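Local atomic coordinates of isoform A of Peptidoglycan-recognition protein LB (Drosophila melanogaster, PDB entry 7NSZ), a protein that hydrolyses, with the help of one zinc ion, the amide bond between N-acetylmuramoyl residues and L-amino acids in bacterial peptidoglycan, probably scavenging active fragments in innate immunity. Residues Phe80-Gly85 / Lys109-Val114; Val41-Ser46 / Ile113-Asp118. The protein carries 1 engineered substitution. All blocks are in the same frame, centred on the assembly; numbering follows the deposited sequence.

Contact 1 (Phe80-Gly85 / Lys109-Val114). Engineered in segment 80-85: Phe80 (natural residue Tyr).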
loop_
_atom_site.group_PDB
_atom_site.type_symbol
_atom_site.label_atom_id
_atom_site.label_comp_id
_atom_site.label_asym_id
_atom_site.label_seq_id
_atom_site.Cartn_x
_atom_site.Cartn_y
_atom_site.Cartn_z
ATOM N N PHE A 80 -4.953 3.224 2.998
ATOM C CA PHE A 80 -4.188 2.106 2.415
ATOM C C PHE A 80 -4.591 0.772 3.030
ATOM O O PHE A 80 -4.962 0.676 4.234
ATOM C CB PHE A 80 -2.697 2.368 2.632
ATOM C CG PHE A 80 -2.245 3.685 2.071
ATOM C CD1 PHE A 80 -2.241 3.903 0.687
ATOM C CD2 PHE A 80 -1.790 4.701 2.884
ATOM C CE1 PHE A 80 -1.823 5.112 0.146
ATOM C CE2 PHE A 80 -1.358 5.892 2.346
ATOM C CZ PHE A 80 -1.414 6.115 0.969
ATOM N N SER A 81 -4.396 -0.269 2.274
ATOM C CA SER A 81 -4.615 -1.659 2.751
ATOM C C SER A 81 -3.526 -2.060 3.735
ATOM O O SER A 81 -3.795 -2.705 4.773
ATOM C CB SER A 81 -4.646 -2.606 1.610
ATOM O OG SER A 81 -5.537 -2.188 0.562
ATOM N N PHE A 82 -2.277 -1.725 3.373
ATOM C CA PHE A 82 -1.068 -2.106 4.139
ATOM C C PHE A 82 -0.000 -1.028 4.002
ATOM O O PHE A 82 0.037 -0.343 2.938
ATOM C CB PHE A 82 -0.440 -3.434 3.680
ATOM C CG PHE A 82 -1.341 -4.614 3.916
ATOM C CD1 PHE A 82 -2.199 -5.041 2.946
ATOM C CD2 PHE A 82 -1.326 -5.302 5.105
ATOM C CE1 PHE A 82 -3.093 -6.068 3.176
ATOM C CE2 PHE A 82 -2.239 -6.333 5.349
ATOM C CZ PHE A 82 -3.093 -6.722 4.360
ATOM N N GLY A 83 0.834 -0.845 4.999
ATOM C CA GLY A 83 2.032 -0.015 4.907
ATOM C C GLY A 83 3.259 -0.848 5.101
ATOM O O GLY A 83 3.235 -1.929 5.739
ATOM N N ILE A 84 4.360 -0.366 4.553
ATOM C CA ILE A 84 5.699 -0.978 4.659
ATOM C C ILE A 84 6.652 0.029 5.278
ATOM O O ILE A 84 6.777 1.167 4.755
ATOM C CB ILE A 84 6.209 -1.402 3.281
ATOM C CG1 ILE A 84 5.216 -2.208 2.453
ATOM C CG2 ILE A 84 7.557 -2.103 3.409
ATOM C CD1 ILE A 84 4.965 -3.503 2.938
ATOM N N GLY A 85 7.320 -0.358 6.350
ATOM C CA GLY A 85 8.310 0.526 6.979
ATOM C C GLY A 85 9.736 0.186 6.538
ATOM O O GLY A 85 10.004 -0.893 6.041
ATOM N N LYS A 109 -11.371 -3.168 -5.503
ATOM C CA LYS A 109 -10.849 -4.291 -6.330
ATOM C C LYS A 109 -9.317 -4.333 -6.283
ATOM O O LYS A 109 -8.661 -4.831 -7.214
ATOM C CB LYS A 109 -11.348 -4.132 -7.769
ATOM C CG LYS A 109 -10.949 -2.830 -8.430
ATOM C CD LYS A 109 -11.331 -2.686 -9.910
ATOM C CE LYS A 109 -12.822 -2.616 -10.129
ATOM N NZ LYS A 109 -13.411 -1.326 -9.707
ATOM N N SER A 110 -8.711 -3.856 -5.188
ATOM C CA SER A 110 -7.247 -3.755 -5.115
ATOM C C SER A 110 -6.759 -3.939 -3.689
ATOM O O SER A 110 -7.533 -3.734 -2.730
ATOM C CB SER A 110 -6.779 -2.494 -5.723
ATOM O OG SER A 110 -7.022 -1.342 -4.872
ATOM N N VAL A 111 -5.471 -4.238 -3.610
ATOM C CA VAL A 111 -4.677 -4.072 -2.397
ATOM C C VAL A 111 -3.840 -2.844 -2.644
ATOM O O VAL A 111 -2.985 -2.840 -3.539
ATOM C CB VAL A 111 -3.842 -5.316 -2.082
ATOM C CG1 VAL A 111 -3.057 -5.151 -0.812
ATOM C CG2 VAL A 111 -4.694 -6.540 -2.072
ATOM N N GLY A 112 -4.035 -1.827 -1.820
ATOM C CA GLY A 112 -3.238 -0.598 -1.840
ATOM C C GLY A 112 -2.103 -0.661 -0.834
ATOM O O GLY A 112 -2.395 -0.688 0.370
ATOM N N ILE A 113 -0.851 -0.614 -1.285
ATOM C CA ILE A 113 0.321 -0.813 -0.419
ATOM C C ILE A 113 1.123 0.465 -0.427
ATOM O O ILE A 113 1.506 0.887 -1.544
ATOM C CB ILE A 113 1.188 -1.998 -0.895
ATOM C CG1 ILE A 113 0.388 -3.298 -0.971
ATOM C CG2 ILE A 113 2.430 -2.154 -0.017
ATOM C CD1 ILE A 113 1.143 -4.452 -1.695
ATOM N N VAL A 114 1.315 1.100 0.704
ATOM C CA VAL A 114 2.154 2.319 0.787
ATOM C C VAL A 114 3.523 1.928 1.336
ATOM O O VAL A 114 3.676 1.315 2.388
ATOM C CB VAL A 114 1.479 3.424 1.617
ATOM C CG1 VAL A 114 1.266 3.063 3.077
ATOM C CG2 VAL A 114 2.267 4.719 1.499
#
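Gly112 O draws two backbone donors from the start of segment 80-85: Ser81 N at 2.8 Å, with a bent N-H...O angle of 132°, and Phe82 N, whose bond is longer but straighter. In return Ser81 OG accepts Gly112 N at 2.8 Å; this hydroxyl, turned to lie beside its own backbone N, takes the place of a main-chain acceptor just ahead of strand 82-84. The ladder continues with Val114 N to Phe82 O and Ile84 N to Val114 O. Bridges Phe82-Ile113 and Gly83-Val114 define a parallel pair inside the mixed sheet of the PGRP amidase domain, the two strand axes 26° apart. Packing differs on the two faces. On the face carrying Val114, its CB sits over the centre of the Phe80 ring, 3.6 Å from the centroid and 6° off the normal, a CH-pi contact in which the valine stands across the ring. Phe80 is an engineered replacement of a tyrosine inferred to be essential for coordinating the zinc hydrate, and its ring also meets that of His44. On the face of Phe82 and Ile113, Val111 CG1 touches the Phe82 ring edge at CD1, 3.9 Å away, while helix 126-142 places Leu135 against both Phe82 and Ile113.

Contact 2 (Val41-Ser46 / Ile113-Asp118); sequences VIIHHS and IVLIGD. With ZN (zinc ion), chain B.
His44 ND1 binds the zinc ion at 2.1 Å from one strand of a parallel pair, 41-45 beside 113-115, in the mixed sheet of the amidase fold; His154 and Cys162 supply the other protein ligands. With CG beside the backbone N (chi1 -53°), the His44 ring turns an edge to Ile113 O, which lies in the ring plane nearest CD2, while NE2, the neighbour of CD2, is hydrogen-bonded to His102. The metal ligand is thus held at its second ring nitrogen as well as through its main chain. His44 N donates to Ile113 O and His44 O accepts Leu115 N, the latter almost straight at 175°; Ile113 N to Ile42 O, at 2.9 Å, completes the regular ladder. Past the strand ends the pairing changes character. Ser46 OG accepts Gly117 N at 2.8 Å and is also bonded to Pro49 O, whereas Ser46 N makes weak, bent bonds to Leu115 O and Gly117 O. The His45 ring lies alongside the Asp118 carboxylate with their planes 62° apart, yet their polar ends have other main partners: ND1 bonds Trp119 N, and OD2 forms a salt bridge with Arg120. Apolar packing follows the two faces. Ile43 and Ile113 run side by side, and Val41 CG1 meets Ile113 CD1 at 3.7 Å on the side covered by Ile136 of helix 126-142. On the zinc side, Val114 CG2, anti to its own N, presses against the His45-Ser46 peptide, 3.5 Å from both His45 C and Ser46 N.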
loop_
_atom_site.group_PDB
_atom_site.type_symbol
_atom_site.label_atom_id
_atom_site.label_comp_id
_atom_site.label_asym_id
_atom_site.label_seq_id
_atom_site.Cartn_x
_atom_site.Cartn_y
_atom_site.Cartn_z
ATOM N N VAL A 41 -3.093 -4.788 -7.580
ATOM C CA VAL A 41 -2.218 -4.294 -6.494
ATOM C C VAL A 41 -1.758 -2.917 -6.929
ATOM O O VAL A 41 -1.184 -2.793 -8.031
ATOM C CB VAL A 41 -1.041 -5.226 -6.208
ATOM C CG1 VAL A 41 -0.110 -4.636 -5.180
ATOM C CG2 VAL A 41 -1.491 -6.609 -5.819
ATOM N N ILE A 42 -2.008 -1.914 -6.098
ATOM C CA ILE A 42 -1.600 -0.516 -6.410
ATOM C C ILE A 42 -0.540 -0.112 -5.418
ATOM O O ILE A 42 -0.743 -0.160 -4.188
ATOM C CB ILE A 42 -2.750 0.484 -6.346
ATOM C CG1 ILE A 42 -4.024 -0.028 -6.986
ATOM C CG2 ILE A 42 -2.339 1.841 -6.858
ATOM C CD1 ILE A 42 -3.918 -0.320 -8.408
ATOM N N ILE A 43 0.588 0.346 -5.921
ATOM C CA ILE A 43 1.723 0.806 -5.100
ATOM C C ILE A 43 1.721 2.308 -4.941
ATOM O O ILE A 43 1.502 3.044 -5.926
ATOM C CB ILE A 43 3.074 0.336 -5.696
ATOM C CG1 ILE A 43 3.111 -1.172 -5.902
ATOM C CG2 ILE A 43 4.226 0.827 -4.878
ATOM C CD1 ILE A 43 2.901 -1.995 -4.658
ATOM N N HIS A 44 1.967 2.752 -3.732
ATOM C CA HIS A 44 2.050 4.161 -3.298
ATOM C C HIS A 44 3.334 4.418 -2.559
ATOM O O HIS A 44 3.933 3.476 -1.972
ATOM C CB HIS A 44 0.842 4.513 -2.374
ATOM C CG HIS A 44 -0.477 4.185 -2.954
ATOM N ND1 HIS A 44 -1.197 5.183 -3.607
ATOM C CD2 HIS A 44 -1.275 3.114 -2.946
ATOM C CE1 HIS A 44 -2.344 4.725 -3.977
ATOM N NE2 HIS A 44 -2.457 3.430 -3.610
ATOM N N HIS A 45 3.719 5.703 -2.470
ATOM C CA HIS A 45 4.608 6.196 -1.420
ATOM C C HIS A 45 3.800 7.118 -0.515
ATOM O O HIS A 45 2.705 7.572 -0.886
ATOM C CB HIS A 45 5.922 6.853 -1.897
ATOM C CG HIS A 45 5.755 8.213 -2.479
ATOM N ND1 HIS A 45 6.886 8.973 -2.700
ATOM C CD2 HIS A 45 4.712 8.903 -2.946
ATOM C CE1 HIS A 45 6.498 10.100 -3.251
ATOM N NE2 HIS A 45 5.229 10.077 -3.468
ATOM N N SER A 46 4.318 7.379 0.670
ATOM C CA SER A 46 3.577 8.267 1.586
ATOM C C SER A 46 3.930 9.733 1.335
ATOM O O SER A 46 3.068 10.598 1.600
ATOM C CB SER A 46 3.797 7.927 3.054
ATOM O OG SER A 46 5.164 8.025 3.429
ATOM N N ILE A 113 -0.851 -0.614 -1.285
ATOM C CA ILE A 113 0.321 -0.813 -0.419
ATOM C C ILE A 113 1.123 0.465 -0.427
ATOM O O ILE A 113 1.506 0.887 -1.544
ATOM C CB ILE A 113 1.188 -1.998 -0.895
ATOM C CG1 ILE A 113 0.388 -3.298 -0.971
ATOM C CG2 ILE A 113 2.430 -2.154 -0.017
ATOM C CD1 ILE A 113 1.143 -4.452 -1.695
ATOM N N VAL A 114 1.315 1.100 0.704
ATOM C CA VAL A 114 2.154 2.319 0.787
ATOM C C VAL A 114 3.523 1.928 1.336
ATOM O O VAL A 114 3.676 1.315 2.388
ATOM C CB VAL A 114 1.479 3.424 1.617
ATOM C CG1 VAL A 114 1.266 3.063 3.077
ATOM C CG2 VAL A 114 2.267 4.719 1.499
ATOM N N LEU A 115 4.567 2.341 0.622
ATOM C CA LEU A 115 5.944 2.269 1.108
ATOM C C LEU A 115 6.241 3.596 1.788
ATOM O O LEU A 115 6.262 4.630 1.121
ATOM C CB LEU A 115 6.947 1.949 -0.006
ATOM C CG LEU A 115 7.096 0.466 -0.325
ATOM C CD1 LEU A 115 5.929 -0.119 -1.049
ATOM C CD2 LEU A 115 8.387 0.233 -1.154
ATOM N N ILE A 116 6.333 3.613 3.101
ATOM C CA ILE A 116 6.476 4.869 3.866
ATOM C C ILE A 116 7.777 5.554 3.419
ATOM O O ILE A 116 8.846 4.915 3.322
ATOM C CB ILE A 116 6.452 4.609 5.385
ATOM C CG1 ILE A 116 5.094 4.032 5.790
ATOM C CG2 ILE A 116 6.774 5.854 6.190
ATOM C CD1 ILE A 116 5.083 3.352 7.137
ATOM N N GLY A 117 7.655 6.819 3.055
ATOM C CA GLY A 117 8.798 7.658 2.644
ATOM C C GLY A 117 8.482 8.375 1.365
ATOM O O GLY A 117 7.399 8.223 0.772
ATOM N N ASP A 118 9.473 9.182 0.970
ATOM C CA ASP A 118 9.479 9.933 -0.293
ATOM C C ASP A 118 10.402 9.191 -1.260
ATOM O O ASP A 118 11.617 9.236 -1.023
ATOM C CB ASP A 118 9.933 11.380 -0.056
ATOM C CG ASP A 118 10.148 12.185 -1.338
ATOM O OD1 ASP A 118 9.671 11.789 -2.411
ATOM O OD2 ASP A 118 10.734 13.304 -1.216
HETATM ZN ZN ZN B . -0.571 7.118 -3.994
#

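From the N terminus, strand 38-45 comes first, and contact 2 closes the long loop of 66 residues between Ser46 and Ile113, which includes helix 55-72. Strand 82-84 lies within that loop, and contact 1 closes the shorter excursion from Gly85 to Lys109 through strand 90-92. Both closures end on strand 110-115, whose shared residues Ile113 and Val114 pair with 82-84 along one edge and 38-45 along the other. Each ladder runs on beyond the residues of its contact: Ile42 N bonds Val111 O, and Ile116 N bonds Ile84 O. Across the shared strand, Phe80 CE1 lies 3.5 Å from His44 CG, bringing both contacts to the zinc site.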